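Local coordinates for protein prophage lambdalm01, antigen B (Listeria monocytogenes, PDB 4ACV) that is a putative phage tail terminator that probably forms a hexameric ring closing the end of the tail tube, at residues A[15-20]-A[78-83]; A[85-90]-A[119-124]. All blocks are in the same frame, centred on the assembly; numbering follows the deposited sequence.

Contact 1 (A[15-20]-A[78-83])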
ATOM      1  N   THR A  15       5.356  26.593  20.608  1.00 39.73           N
ATOM      2  CA  THR A  15       5.409  27.936  21.180  1.00 33.57           C
ATOM      3  C   THR A  15       4.034  28.598  21.179  1.00 35.47           C
ATOM      4  O   THR A  15       3.644  29.229  22.164  1.00 38.49           O
ATOM      5  CB  THR A  15       6.412  28.819  20.418  1.00 33.85           C
ATOM      6  OG1 THR A  15       7.718  28.259  20.550  1.00 37.54           O
ATOM      7  CG2 THR A  15       6.427  30.228  20.972  1.00 30.68           C
ATOM      8  N   MET A  16       3.299  28.447  20.079  1.00 31.31           N
ATOM      9  CA  MET A  16       1.924  28.938  20.022  1.00 29.99           C
ATOM     10  C   MET A  16       1.036  28.263  21.075  1.00 35.61           C
ATOM     11  O   MET A  16       0.297  28.932  21.796  1.00 39.68           O
ATOM     12  CB  MET A  16       1.328  28.758  18.622  1.00 35.03           C
ATOM     13  CG  MET A  16      -0.091  29.318  18.473  1.00 33.26           C
ATOM     14  SD  MET A  16      -1.393  28.221  19.095  1.00 37.05           S
ATOM     15  CE  MET A  16      -1.318  26.943  17.842  1.00 26.13           C
ATOM     16  N   LEU A  17       1.104  26.939  21.165  1.00 38.43           N
ATOM     17  CA  LEU A  17       0.271  26.226  22.125  1.00 37.71           C
ATOM     18  C   LEU A  17       0.620  26.665  23.537  1.00 43.24           C
ATOM     19  O   LEU A  17      -0.263  26.839  24.379  1.00 46.21           O
ATOM     20  CB  LEU A  17       0.395  24.704  21.959  1.00 30.39           C
ATOM     21  CG  LEU A  17      -0.263  24.205  20.671  1.00 31.75           C
ATOM     22  CD1 LEU A  17      -0.059  22.714  20.437  1.00 26.53           C
ATOM     23  CD2 LEU A  17      -1.742  24.558  20.700  1.00 35.54           C
ATOM     24  N   GLN A  18       1.907  26.870  23.786  1.00 46.95           N
ATOM     25  CA  GLN A  18       2.358  27.226  25.122  1.00 52.00           C
ATOM     26  C   GLN A  18       2.048  28.673  25.447  1.00 51.33           C
ATOM     27  O   GLN A  18       1.550  28.973  26.525  1.00 53.43           O
ATOM     28  CB  GLN A  18       3.846  26.921  25.302  1.00 56.78           C
ATOM     29  CG  GLN A  18       4.167  25.444  25.059  1.00 68.76           C
ATOM     30  CD  GLN A  18       5.486  25.004  25.665  1.00 74.62           C
ATOM     31  OE1 GLN A  18       6.409  25.806  25.833  1.00 80.13           O
ATOM     32  NE2 GLN A  18       5.584  23.718  25.991  1.00 70.06           N
ATOM     33  N   GLU A  19       2.313  29.569  24.509  1.00 42.21           N
ATOM     34  CA  GLU A  19       2.146  30.987  24.796  1.00 40.33           C
ATOM     35  C   GLU A  19       0.715  31.468  24.612  1.00 46.66           C
ATOM     36  O   GLU A  19       0.303  32.447  25.228  1.00 56.61           O
ATOM     37  CB  GLU A  19       3.119  31.839  23.970  1.00 38.71           C
ATOM     38  N   LYS A  20      -0.053  30.786  23.773  1.00 54.05           N
ATOM     39  CA  LYS A  20      -1.393  31.256  23.461  1.00 51.44           C
ATOM     40  C   LYS A  20      -2.427  30.435  24.205  1.00 57.12           C
ATOM     41  O   LYS A  20      -3.511  30.921  24.507  1.00 66.44           O
ATOM     42  CB  LYS A  20      -1.645  31.199  21.953  1.00 47.50           C
ATOM     43  CG  LYS A  20      -2.606  32.255  21.433  1.00 46.02           C
ATOM     44  N   ASP A  78      -7.377  21.967  18.982  1.00 35.55           N
ATOM     45  CA  ASP A  78      -7.822  21.945  17.598  1.00 30.81           C
ATOM     46  C   ASP A  78      -8.077  23.365  17.130  1.00 33.42           C
ATOM     47  O   ASP A  78      -7.664  23.758  16.037  1.00 38.04           O
ATOM     48  CB  ASP A  78      -9.097  21.106  17.465  1.00 27.03           C
ATOM     49  CG  ASP A  78      -9.403  20.726  16.031  1.00 34.46           C
ATOM     50  OD1 ASP A  78     -10.096  21.493  15.334  1.00 42.73           O
ATOM     51  OD2 ASP A  78      -8.957  19.649  15.597  1.00 38.30           O
ATOM     52  N   THR A  79      -8.758  24.131  17.974  1.00 29.70           N
ATOM     53  CA  THR A  79      -9.108  25.510  17.659  1.00 32.28           C
ATOM     54  C   THR A  79      -7.890  26.426  17.658  1.00 36.00           C
ATOM     55  O   THR A  79      -7.745  27.285  16.790  1.00 37.20           O
ATOM     56  CB  THR A  79     -10.147  26.067  18.642  1.00 40.36           C
ATOM     57  OG1 THR A  79     -11.328  25.259  18.597  1.00 45.79           O
ATOM     58  CG2 THR A  79     -10.505  27.508  18.280  1.00 42.98           C
ATOM     59  N   LEU A  80      -7.013  26.242  18.634  1.00 36.99           N
ATOM     60  CA  LEU A  80      -5.790  27.027  18.680  1.00 39.06           C
ATOM     61  C   LEU A  80      -5.019  26.872  17.373  1.00 34.40           C
ATOM     62  O   LEU A  80      -4.645  27.852  16.740  1.00 31.70           O
ATOM     63  CB  LEU A  80      -4.934  26.621  19.882  1.00 41.07           C
ATOM     64  CG  LEU A  80      -5.502  27.121  21.214  1.00 42.97           C
ATOM     65  CD1 LEU A  80      -4.660  26.676  22.396  1.00 48.80           C
ATOM     66  CD2 LEU A  80      -5.622  28.637  21.185  1.00 36.62           C
ATOM     67  N   ILE A  81      -4.820  25.630  16.954  1.00 29.21           N
ATOM     68  CA  ILE A  81      -4.043  25.360  15.762  1.00 33.28           C
ATOM     69  C   ILE A  81      -4.691  25.973  14.513  1.00 34.74           C
ATOM     70  O   ILE A  81      -4.012  26.598  13.695  1.00 36.51           O
ATOM     71  CB  ILE A  81      -3.791  23.853  15.621  1.00 33.31           C
ATOM     72  CG1 ILE A  81      -2.816  23.408  16.712  1.00 34.35           C
ATOM     73  CG2 ILE A  81      -3.266  23.506  14.229  1.00 29.13           C
ATOM     74  CD1 ILE A  81      -2.565  21.933  16.748  1.00 39.28           C
ATOM     75  N   GLN A  82      -6.005  25.815  14.392  1.00 31.43           N
ATOM     76  CA  GLN A  82      -6.772  26.411  13.298  1.00 37.20           C
ATOM     77  C   GLN A  82      -6.704  27.947  13.219  1.00 40.97           C
ATOM     78  O   GLN A  82      -6.849  28.524  12.140  1.00 41.91           O
ATOM     79  CB  GLN A  82      -8.237  25.979  13.389  1.00 37.66           C
ATOM     80  CG  GLN A  82      -8.496  24.543  12.969  1.00 33.88           C
ATOM     81  CD  GLN A  82      -9.962  24.293  12.699  1.00 38.02           C
ATOM     82  OE1 GLN A  82     -10.644  23.659  13.496  1.00 40.47           O
ATOM     83  NE2 GLN A  82     -10.459  24.811  11.580  1.00 36.31           N
ATOM     84  N   MET A  83      -6.515  28.605  14.360  1.00 31.66           N
ATOM     85  CA  MET A  83      -6.336  30.050  14.381  1.00 33.43           C
ATOM     86  C   MET A  83      -4.963  30.494  13.867  1.00 32.43           C
ATOM     87  O   MET A  83      -4.789  31.641  13.476  1.00 28.78           O
ATOM     88  CB  MET A  83      -6.562  30.579  15.789  1.00 43.78           C
ATOM     89  CG  MET A  83      -7.988  30.367  16.276  1.00 44.97           C
ATOM     90  SD  MET A  83      -8.139  30.732  18.023  1.00 55.25           S
ATOM     91  CE  MET A  83      -7.611  32.444  18.043  1.00 56.84           C
TER
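M16 reaches from helix 6-21 onto the backbone of helix 71-83 at the L80-I81 step, and its flexible thioether does much of the joining. Its CB leans on F85, in the loop that follows the second helix. From there CG lies anti to the backbone N (chi1 -177°), which sends the chain across the gap, and bends at the next two torsions lay the end over the backbone of the opposite helix. SD comes 4.0 Å from L80 CB. The terminal CE settles 3.6 Å from the carbonyl O of L80, 3.8 Å from I81 CA and 4.0 Å from I81 CG1. An unbranched, easily bent methionine suits this place because its slim methyl can lie against the backbone at L80-I81 and beside I81 CG1.

L17, one residue further on, contributes a single branch: its CD2 lies 3.9 Å from L80 CB and 4.0 Å from L80 CD1, the two leucines passing at a slant. L80 thus has its CB touched by the sulfur of M16 and by a methyl of L17, while I81 offers CG1 to both residues, more distantly to L17. No hydrogen bond joins the two segments; apart from the methyl on the L80 carbonyl, apolar side chains make the contact. The axes of the two short segments approach to 10.2 Å and cross at 113°, which confines the contact to a short patch.

Behind this patch lies the sheet. The β-branched I81 also packs on V96 of strand 91-99 and F117 of strand 110-123, and D78, pointing away from helix 6-21, rests on T115 and F117. D78 and Q82 additionally meet S3 of a neighbouring subunit, so helix 71-83 lies between helix 6-21, the strands and the next chain of the hexamer.

Contact 2 (A[85-90]-A[119-124])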
ATOM      1  N   PHE A  85      -0.383  30.208  13.869  1.00 33.19           N
ATOM      2  CA  PHE A  85       0.812  30.330  14.691  1.00 33.31           C
ATOM      3  C   PHE A  85       1.814  31.140  13.894  1.00 35.90           C
ATOM      4  O   PHE A  85       1.815  31.099  12.661  1.00 30.43           O
ATOM      5  CB  PHE A  85       1.392  28.957  15.062  1.00 29.52           C
ATOM      6  CG  PHE A  85       1.359  27.960  13.937  1.00 31.77           C
ATOM      7  CD1 PHE A  85       0.230  27.177  13.713  1.00 29.35           C
ATOM      8  CD2 PHE A  85       2.448  27.815  13.089  1.00 34.57           C
ATOM      9  CE1 PHE A  85       0.192  26.266  12.669  1.00 25.66           C
ATOM     10  CE2 PHE A  85       2.421  26.908  12.043  1.00 26.18           C
ATOM     11  CZ  PHE A  85       1.288  26.128  11.835  1.00 28.01           C
ATOM     12  N   ILE A  86       2.646  31.891  14.608  1.00 38.99           N
ATOM     13  CA  ILE A  86       3.657  32.739  13.998  1.00 34.83           C
ATOM     14  C   ILE A  86       4.836  31.924  13.484  1.00 29.87           C
ATOM     15  O   ILE A  86       5.215  30.912  14.074  1.00 26.96           O
ATOM     16  CB  ILE A  86       4.188  33.782  15.006  1.00 45.78           C
ATOM     17  CG1 ILE A  86       3.050  34.670  15.502  1.00 56.13           C
ATOM     18  CG2 ILE A  86       5.299  34.624  14.383  1.00 47.83           C
ATOM     19  CD1 ILE A  86       2.178  35.213  14.378  1.00 64.41           C
ATOM     20  N   LEU A  87       5.421  32.392  12.387  1.00 32.46           N
ATOM     21  CA  LEU A  87       6.588  31.757  11.794  1.00 32.83           C
ATOM     22  C   LEU A  87       7.751  32.739  11.653  1.00 27.72           C
ATOM     23  O   LEU A  87       7.548  33.947  11.660  1.00 31.96           O
ATOM     24  CB  LEU A  87       6.214  31.175  10.429  1.00 32.77           C
ATOM     25  CG  LEU A  87       5.229  30.000  10.449  1.00 32.23           C
ATOM     26  CD1 LEU A  87       4.760  29.636   9.032  1.00 32.62           C
ATOM     27  CD2 LEU A  87       5.869  28.809  11.132  1.00 22.86           C
ATOM     28  N   PRO A  88       8.979  32.222  11.510  1.00 27.19           N
ATOM     29  CA  PRO A  88      10.138  33.102  11.317  1.00 28.42           C
ATOM     30  C   PRO A  88       9.950  34.021  10.106  1.00 38.52           C
ATOM     31  O   PRO A  88       9.256  33.660   9.153  1.00 40.33           O
ATOM     32  CB  PRO A  88      11.286  32.119  11.065  1.00 27.38           C
ATOM     33  CG  PRO A  88      10.839  30.836  11.695  1.00 25.90           C
ATOM     34  CD  PRO A  88       9.354  30.797  11.490  1.00 25.56           C
ATOM     35  N   GLU A  89      10.558  35.200  10.152  1.00 39.26           N
ATOM     36  CA  GLU A  89      10.440  36.167   9.073  1.00 40.60           C
ATOM     37  C   GLU A  89      10.639  35.521   7.703  1.00 38.19           C
ATOM     38  O   GLU A  89      11.575  34.751   7.494  1.00 35.60           O
ATOM     39  CB  GLU A  89      11.446  37.305   9.267  1.00 43.23           C
ATOM     40  N   GLY A  90       9.747  35.846   6.773  1.00 38.00           N
ATOM     41  CA  GLY A  90       9.844  35.371   5.404  1.00 31.78           C
ATOM     42  C   GLY A  90       8.936  34.190   5.127  1.00 30.04           C
ATOM     43  O   GLY A  90       8.823  33.746   3.986  1.00 31.74           O
ATOM     44  N   VAL A 119      -0.876  21.923   6.983  1.00 29.77           N
ATOM     45  CA  VAL A 119      -0.729  23.376   6.872  1.00 28.80           C
ATOM     46  C   VAL A 119      -0.003  23.814   5.601  1.00 27.29           C
ATOM     47  O   VAL A 119       0.983  23.208   5.202  1.00 27.33           O
ATOM     48  CB  VAL A 119      -0.008  23.992   8.084  1.00 31.15           C
ATOM     49  CG1 VAL A 119      -0.804  23.750   9.358  1.00 32.49           C
ATOM     50  CG2 VAL A 119       1.430  23.470   8.181  1.00 23.44           C
ATOM     51  N   SER A 120      -0.499  24.884   4.987  1.00 27.85           N
ATOM     52  CA  SER A 120       0.136  25.474   3.818  1.00 33.26           C
ATOM     53  C   SER A 120       0.909  26.724   4.209  1.00 30.94           C
ATOM     54  O   SER A 120       0.369  27.640   4.827  1.00 35.31           O
ATOM     55  CB  SER A 120      -0.905  25.824   2.761  1.00 44.10           C
ATOM     56  OG  SER A 120      -1.685  24.691   2.434  1.00 56.52           O
ATOM     57  N   ILE A 121       2.180  26.758   3.839  1.00 24.03           N
ATOM     58  CA  ILE A 121       3.060  27.843   4.233  1.00 21.69           C
ATOM     59  C   ILE A 121       3.708  28.470   3.007  1.00 29.76           C
ATOM     60  O   ILE A 121       4.241  27.762   2.146  1.00 32.31           O
ATOM     61  CB  ILE A 121       4.153  27.338   5.222  1.00 27.41           C
ATOM     62  CG1 ILE A 121       3.516  26.964   6.569  1.00 24.66           C
ATOM     63  CG2 ILE A 121       5.261  28.373   5.379  1.00 23.98           C
ATOM     64  CD1 ILE A 121       4.475  26.390   7.579  1.00 19.94           C
ATOM     65  N   CYS A 122       3.642  29.798   2.927  1.00 28.63           N
ATOM     66  CA  CYS A 122       4.252  30.545   1.828  1.00 32.15           C
ATOM     67  C   CYS A 122       5.553  31.246   2.228  1.00 32.53           C
ATOM     68  O   CYS A 122       5.692  31.758   3.340  1.00 32.66           O
ATOM     69  CB  CYS A 122       3.262  31.577   1.268  1.00 34.84           C
ATOM     70  SG  CYS A 122       1.921  30.850   0.292  1.00 55.29           S
ATOM     71  N   ARG A 123       6.503  31.287   1.307  1.00 30.60           N
ATOM     72  CA  ARG A 123       7.715  32.061   1.537  1.00 35.05           C
ATOM     73  C   ARG A 123       7.914  33.125   0.468  1.00 38.19           C
ATOM     74  O   ARG A 123       7.305  33.072  -0.598  1.00 41.09           O
ATOM     75  CB  ARG A 123       8.928  31.147   1.607  1.00 37.16           C
ATOM     76  CG  ARG A 123       9.099  30.262   0.394  1.00 40.76           C
ATOM     77  CD  ARG A 123      10.000  29.093   0.736  1.00 42.23           C
ATOM     78  NE  ARG A 123      10.572  28.494  -0.457  1.00 50.29           N
ATOM     79  CZ  ARG A 123      10.052  27.450  -1.089  1.00 56.83           C
ATOM     80  NH1 ARG A 123       8.947  26.883  -0.627  1.00 59.62           N
ATOM     81  NH2 ARG A 123      10.637  26.976  -2.182  1.00 59.69           N
ATOM     82  N   GLU A 124       8.764  34.100   0.774  1.00 46.23           N
ATOM     83  CA  GLU A 124       9.108  35.160  -0.163  1.00 58.57           C
ATOM     84  C   GLU A 124       9.721  34.582  -1.434  1.00 59.79           C
ATOM     85  O   GLU A 124      10.468  33.603  -1.379  1.00 63.54           O
ATOM     86  CB  GLU A 124      10.111  36.113   0.488  1.00 68.99           C
ATOM     87  CG  GLU A 124       9.784  36.471   1.934  1.00 74.56           C
ATOM     88  CD  GLU A 124       8.850  37.665   2.061  1.00 74.79           C
ATOM     89  OE1 GLU A 124       9.215  38.765   1.583  1.00 65.00           O
ATOM     90  OE2 GLU A 124       7.760  37.501   2.653  1.00 78.10           O
TER
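F85 and L87 bring their apolar ends against V119 and I121, where the loop between helix 71-83 and strand 91-99 passes over strand 110-123 in the α+β fold of this putative tail terminator, two helices packed with a mostly antiparallel sheet. Loop and strand run in nearly the same direction, 25° apart; beyond G90 the chain returns as strand 91-99, which pairs antiparallel with 110-123.

The F85 ring meets V119 by its edge: CG1 of the valine lies near the ring plane, 4.0 Å from CZ. With CG between its backbone N and carbonyl carbon (chi1 40°), the ring swings in toward the strand, although the CB itself does not point at it. A long, flat ring suits this place, since it spans from loop to sheet while also touching V13 of helix 6-21 and L93 of strand 91-99. L87 and I121 instead come tip to tip. CD1 of the leucine stands 3.6 Å from CD1 of the isoleucine and 3.9 Å from its CG2, thereby touching both branches of I121. Being β-branched, V119 and I121 suit an extended strand.

Toward G90 the backbones converge and backbone contacts take over, with E124 CG also lying against G90, though that side chain is poorly ordered. Glycine fits the turn because its phi of 100° would press a CB against the carbonyl oxygen of E89. R123 lies beside G90 by its backbone and CB, while its guanidinium leads away to a salt bridge with E56 on strand 55-66.

G90 O closes the contact: lying in its carbonyl plane, E124 N donates a hydrogen bond of 3.2 Å to it, while R123 CA makes a CA-H...O contact with the same oxygen, also at 3.2 Å.

How the contacts relate
Contact 1 is the more deeply placed, its centre about 9 Å from the centre of the chain, against about 15 Å for contact 2, which runs from a buried end toward the surface. Helix packing in 15-20/78-83 has no hydrogen bond across it and joins apolar side chains, with one methyl against a backbone carbonyl. Loop-on-strand packing in 85-90/119-124 shifts from hydrocarbon to a single backbone hydrogen bond at the C-terminal end of strand 110-123. The two are consecutive along the chain and touch through M16 and F85. Contact 1 packs helix 71-83 on helix 6-21; contact 2 packs the loop that follows on strand 110-123, which also lies behind contact 1, through F117.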